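PDB 3HJ9: oxidoreductase from Ralstonia eutropha, which binds flavin mononucleotide and probably works as an FMN-dependent oxidoreductase of the nitroreductase family. Local coordinates for residues A168-Y172 with S208-G212; L69-V75 with Y107-H111. One frame throughout, in Å; residues are numbered along the deposited sequence.

Contact 1: A168-Y172 with S208-G212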
loop_
_atom_site.group_PDB
_atom_site.type_symbol
_atom_site.label_atom_id
_atom_site.label_comp_id
_atom_site.label_asym_id
_atom_site.label_seq_id
_atom_site.Cartn_x
_atom_site.Cartn_y
_atom_site.Cartn_z
ATOM N N ALA A 168 -1.885 4.474 2.652
ATOM C CA ALA A 168 -3.345 4.501 2.378
ATOM C C ALA A 168 -3.956 3.148 2.773
ATOM O O ALA A 168 -5.111 3.112 3.201
ATOM C CB ALA A 168 -3.626 4.794 0.901
ATOM N N GLU A 169 -3.191 2.037 2.656
ATOM C CA GLU A 169 -3.728 0.720 3.049
ATOM C C GLU A 169 -3.882 0.605 4.570
ATOM O O GLU A 169 -4.874 0.058 5.052
ATOM C CB GLU A 169 -2.895 -0.436 2.481
ATOM C CG GLU A 169 -3.488 -1.810 2.697
ATOM C CD GLU A 169 -4.846 -2.037 2.029
ATOM O OE1 GLU A 169 -5.351 -1.135 1.316
ATOM O OE2 GLU A 169 -5.410 -3.152 2.218
ATOM N N ASN A 170 -2.895 1.107 5.322
ATOM C CA ASN A 170 -3.022 1.185 6.769
ATOM C C ASN A 170 -4.303 1.954 7.141
ATOM O O ASN A 170 -5.010 1.551 8.057
ATOM C CB ASN A 170 -1.828 1.895 7.423
ATOM C CG ASN A 170 -0.561 1.065 7.422
ATOM O OD1 ASN A 170 -0.569 -0.102 7.025
ATOM N ND2 ASN A 170 0.553 1.683 7.850
ATOM N N ALA A 171 -4.570 3.052 6.435
ATOM C CA ALA A 171 -5.778 3.902 6.690
ATOM C C ALA A 171 -7.074 3.149 6.395
ATOM O O ALA A 171 -8.063 3.261 7.157
ATOM C CB ALA A 171 -5.712 5.238 5.881
ATOM N N TYR A 172 -7.103 2.444 5.261
ATOM C CA TYR A 172 -8.241 1.556 4.914
ATOM C C TYR A 172 -8.583 0.545 5.994
ATOM O O TYR A 172 -9.746 0.404 6.379
ATOM C CB TYR A 172 -7.966 0.762 3.638
ATOM C CG TYR A 172 -8.492 1.302 2.341
ATOM C CD1 TYR A 172 -9.862 1.343 2.083
ATOM C CD2 TYR A 172 -7.614 1.663 1.305
ATOM C CE1 TYR A 172 -10.354 1.789 0.800
ATOM C CE2 TYR A 172 -8.099 2.080 0.047
ATOM C CZ TYR A 172 -9.436 2.146 -0.201
ATOM O OH TYR A 172 -9.846 2.554 -1.449
ATOM N N SER A 208 -4.999 10.820 -2.955
ATOM C CA SER A 208 -5.803 11.357 -1.864
ATOM C C SER A 208 -6.676 10.199 -1.326
ATOM O O SER A 208 -6.746 9.106 -1.930
ATOM C CB SER A 208 -6.638 12.560 -2.281
ATOM O OG SER A 208 -7.542 12.161 -3.266
ATOM N N GLN A 209 -7.292 10.412 -0.169
ATOM C CA GLN A 209 -8.199 9.401 0.404
ATOM C C GLN A 209 -9.287 10.072 1.198
ATOM O O GLN A 209 -9.005 10.801 2.170
ATOM C CB GLN A 209 -7.413 8.433 1.256
ATOM C CG GLN A 209 -8.129 7.130 1.677
ATOM C CD GLN A 209 -7.159 6.212 2.450
ATOM O OE1 GLN A 209 -6.186 6.710 3.034
ATOM N NE2 GLN A 209 -7.398 4.889 2.438
ATOM N N THR A 210 -10.525 9.830 0.775
ATOM C CA THR A 210 -11.699 10.477 1.357
ATOM C C THR A 210 -12.232 9.562 2.444
ATOM O O THR A 210 -12.471 8.403 2.175
ATOM C CB THR A 210 -12.699 10.754 0.270
ATOM O OG1 THR A 210 -12.047 11.619 -0.652
ATOM C CG2 THR A 210 -13.950 11.410 0.785
ATOM N N ILE A 211 -12.385 10.098 3.661
ATOM C CA ILE A 211 -12.750 9.313 4.839
ATOM C C ILE A 211 -13.896 9.920 5.637
ATOM O O ILE A 211 -13.992 11.141 5.781
ATOM C CB ILE A 211 -11.477 9.130 5.736
ATOM C CG1 ILE A 211 -10.450 8.255 5.007
ATOM C CG2 ILE A 211 -11.824 8.530 7.133
ATOM C CD1 ILE A 211 -9.120 8.085 5.697
ATOM N N GLY A 212 -14.778 9.046 6.110
ATOM C CA GLY A 212 -15.873 9.394 6.994
ATOM C C GLY A 212 -16.756 8.204 7.326
ATOM O O GLY A 212 -16.480 7.076 6.868
#
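The carbonyl oxygen of Ala-168 is gripped twice: once by its own helix and once by the sheet it packs on. Tyr-172 N supplies the ordinary i to i+4 helical bond, and the side-chain amide of Gln-209 adds a second, with NE2 3.0 Å from Ala-168 O and an N-H...O angle of 157°. The two donors reach the oxygen from opposite faces of the carbonyl plane, so neither obstructs the other. This is helix-on-sheet packing in the alpha+beta fold of the nitroreductase family, where segment 168-172 of helix 156-177 runs nearly parallel to segment 208-212 of strand 203-212, the two short axes 10.2 Å apart at closest approach. Such a gap is bridged by one long side chain meeting two short ones. Gln-209 leaves the strand with CG anti to its backbone N (chi1 -167°) and stays extended beyond it, which carries the amide right up to the helix. There the two alanines allow a close approach, and Ala-171 CB lies 3.2 Å from Gln-209 OE1, a tight fit. Farther along the strand, Ile-211 CD1 meets the same methyl more loosely, at 4.4 Å. OE1 itself is buried without a hydrogen-bond donor in the model, so the amide's hydrogen bonding runs through its nitrogen. The aromatic ring of Tyr-172 flanks that nitrogen. Its hydroxyl is hydrogen-bonded to Ser-51 OG and Val-184 N, and its ring makes a cation-pi contact with Arg-49; Tyr-172 thus braces two FMN-binding residues, its side chain about 4 Å from the cofactor at the nearest atoms. The ring and the Gln-209 amide plane are turned 68° apart, and Gln-209 NE2 sits over one ring face near its rim, 3.4 Å from Tyr-172 CD2.

Contact 2: L69-V75 with Y107-H111; sequences LWAAAGV and YDPVH
Tyr-107 lays one face of its ring against Leu-69, whose CB stands 3.9 Å from the ring centroid and 16° off the normal, a CH-pi contact. Tyr-107 swings its ring opposite the backbone N (chi1 175°), which sends it from the end of strand 103-108 alongside the C-terminal part of helix 62-73. The contact thus joins that part of the helix to the sheet and to the turn that follows Tyr-107, all within the nitroreductase fold. Ala-73 approaches differently: its methyl meets the ring at the edge, CB lying 3.6 Å from Tyr-107 CD2. Beyond the ring the turn takes over, as Pro-109 CG packs 3.3 Å from Ala-73 O and the CG2 branch of Val-75 rests 4.0 Å from Pro-109 CB. Trp-70 NE1 donates to Val-75 O across 2.9 Å from above the carbonyl plane and so ties the helix to the residues that follow it. The indole also meets the ring of Trp-47 of the second subunit, which brings this part of the helix into the dimer interface. Tyr-107 OH bonds to His-112 ND1 and to a water 2.8 Å from OH. That water accepts from Val-75 N and donates to Pro-109 O, the latter at 2.6 Å, tying both segments together. The direct contacts are mostly carbon against carbon, with backbone carbonyls and the Tyr-107 hydroxyl in van der Waals touch at their border, while the polar link across the segments is made through a single water held at three points.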
loop_
_atom_site.group_PDB
_atom_site.type_symbol
_atom_site.label_atom_id
_atom_site.label_comp_id
_atom_site.label_asym_id
_atom_site.label_seq_id
_atom_site.Cartn_x
_atom_site.Cartn_y
_atom_site.Cartn_z
ATOM N N LEU A 69 -4.453 8.948 11.517
ATOM C CA LEU A 69 -3.200 9.584 11.135
ATOM C C LEU A 69 -2.004 8.731 11.577
ATOM O O LEU A 69 -1.115 8.547 10.794
ATOM C CB LEU A 69 -3.098 11.036 11.636
ATOM C CG LEU A 69 -4.037 12.006 10.905
ATOM C CD1 LEU A 69 -4.084 13.312 11.638
ATOM C CD2 LEU A 69 -3.616 12.234 9.452
ATOM N N TRP A 70 -2.024 8.219 12.810
ATOM C CA TRP A 70 -0.959 7.334 13.301
ATOM C C TRP A 70 -0.866 6.030 12.461
ATOM O O TRP A 70 0.252 5.577 12.138
ATOM C CB TRP A 70 -1.140 7.031 14.779
ATOM C CG TRP A 70 -0.056 6.182 15.293
ATOM C CD1 TRP A 70 1.173 6.578 15.717
ATOM C CD2 TRP A 70 -0.093 4.771 15.407
ATOM N NE1 TRP A 70 1.923 5.486 16.082
ATOM C CE2 TRP A 70 1.167 4.358 15.898
ATOM C CE3 TRP A 70 -1.074 3.806 15.132
ATOM C CZ2 TRP A 70 1.474 3.021 16.142
ATOM C CZ3 TRP A 70 -0.773 2.460 15.380
ATOM C CH2 TRP A 70 0.489 2.086 15.892
ATOM N N ALA A 71 -2.024 5.419 12.175
ATOM C CA ALA A 71 -2.100 4.222 11.341
ATOM C C ALA A 71 -1.411 4.519 10.002
ATOM O O ALA A 71 -0.447 3.818 9.639
ATOM C CB ALA A 71 -3.566 3.745 11.136
ATOM N N ALA A 72 -1.792 5.629 9.366
ATOM C CA ALA A 72 -1.225 5.997 8.040
ATOM C C ALA A 72 0.251 6.394 8.038
ATOM O O ALA A 72 1.030 5.900 7.188
ATOM C CB ALA A 72 -2.064 7.097 7.374
ATOM N N ALA A 73 0.669 7.213 9.014
ATOM C CA ALA A 73 2.006 7.848 8.971
ATOM C C ALA A 73 2.801 7.913 10.268
ATOM O O ALA A 73 3.857 8.532 10.276
ATOM C CB ALA A 73 1.800 9.291 8.474
ATOM N N GLY A 74 2.305 7.285 11.337
ATOM C CA GLY A 74 2.833 7.447 12.648
ATOM C C GLY A 74 4.158 6.784 12.918
ATOM O O GLY A 74 4.573 5.896 12.155
ATOM N N VAL A 75 4.803 7.241 13.998
ATOM C CA VAL A 75 6.035 6.639 14.512
ATOM C C VAL A 75 5.616 5.432 15.357
ATOM O O VAL A 75 4.788 5.555 16.238
ATOM C CB VAL A 75 6.855 7.624 15.352
ATOM C CG1 VAL A 75 8.015 6.921 16.146
ATOM C CG2 VAL A 75 7.367 8.780 14.439
ATOM N N TYR A 107 0.395 16.542 8.822
ATOM C CA TYR A 107 0.622 15.671 9.959
ATOM C C TYR A 107 2.123 15.546 10.201
ATOM O O TYR A 107 2.861 15.203 9.295
ATOM C CB TYR A 107 0.015 14.291 9.716
ATOM C CG TYR A 107 0.315 13.316 10.810
ATOM C CD1 TYR A 107 -0.196 13.501 12.093
ATOM C CD2 TYR A 107 1.093 12.172 10.570
ATOM C CE1 TYR A 107 0.084 12.573 13.132
ATOM C CE2 TYR A 107 1.349 11.236 11.596
ATOM C CZ TYR A 107 0.851 11.453 12.872
ATOM O OH TYR A 107 1.118 10.556 13.873
ATOM N N ASP A 108 2.545 15.821 11.430
ATOM C CA ASP A 108 3.925 15.701 11.873
ATOM C C ASP A 108 3.968 14.400 12.707
ATOM O O ASP A 108 3.481 14.391 13.839
ATOM C CB ASP A 108 4.302 16.922 12.711
ATOM C CG ASP A 108 5.687 16.852 13.288
ATOM O OD1 ASP A 108 6.440 15.877 13.108
ATOM O OD2 ASP A 108 6.026 17.819 13.976
ATOM N N PRO A 109 4.577 13.322 12.173
ATOM C CA PRO A 109 4.630 12.054 12.946
ATOM C C PRO A 109 5.448 12.050 14.218
ATOM O O PRO A 109 5.017 11.445 15.181
ATOM C CB PRO A 109 5.252 11.083 11.957
ATOM C CG PRO A 109 4.913 11.635 10.636
ATOM C CD PRO A 109 5.085 13.100 10.806
ATOM N N VAL A 110 6.593 12.733 14.223
ATOM C CA VAL A 110 7.487 12.753 15.375
ATOM C C VAL A 110 6.816 13.382 16.614
ATOM O O VAL A 110 7.047 12.911 17.719
ATOM C CB VAL A 110 8.857 13.433 15.021
ATOM C CG1 VAL A 110 9.725 13.653 16.274
ATOM C CG2 VAL A 110 9.583 12.609 13.932
ATOM N N HIS A 111 5.979 14.408 16.399
ATOM C CA HIS A 111 5.259 15.101 17.470
ATOM C C HIS A 111 3.769 14.792 17.530
ATOM O O HIS A 111 3.082 15.312 18.410
ATOM C CB HIS A 111 5.481 16.619 17.362
ATOM C CG HIS A 111 6.918 17.014 17.442
ATOM N ND1 HIS A 111 7.592 17.104 18.638
ATOM C CD2 HIS A 111 7.822 17.297 16.476
ATOM C CE1 HIS A 111 8.845 17.445 18.409
ATOM N NE2 HIS A 111 9.008 17.572 17.103
HETATM O O HOH W 1 3.276 9.503 15.246
#

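How the contacts relate
Both contacts set a helix against the same antiparallel sheet, yet at different depths. Contact 1 is wholly buried, its centre about 6 Å from the centre of the chain, and relies on a direct side-chain-to-backbone hydrogen bond close to the FMN site. The centre of contact 2 lies about 11 Å from that of the chain; this contact reaches the surface at Val-110 and buries roughly twice the area, mostly apolar, with a water as its polar bridge. The helices also meet each other: Asn-170 ND2 is 3.0 Å from Ala-71 O, a probable hydrogen bond, and Leu-68 of helix 62-73 touches Ala-171 and Ile-211. Each contact additionally touches the second subunit, so both adjoin the dimer interface.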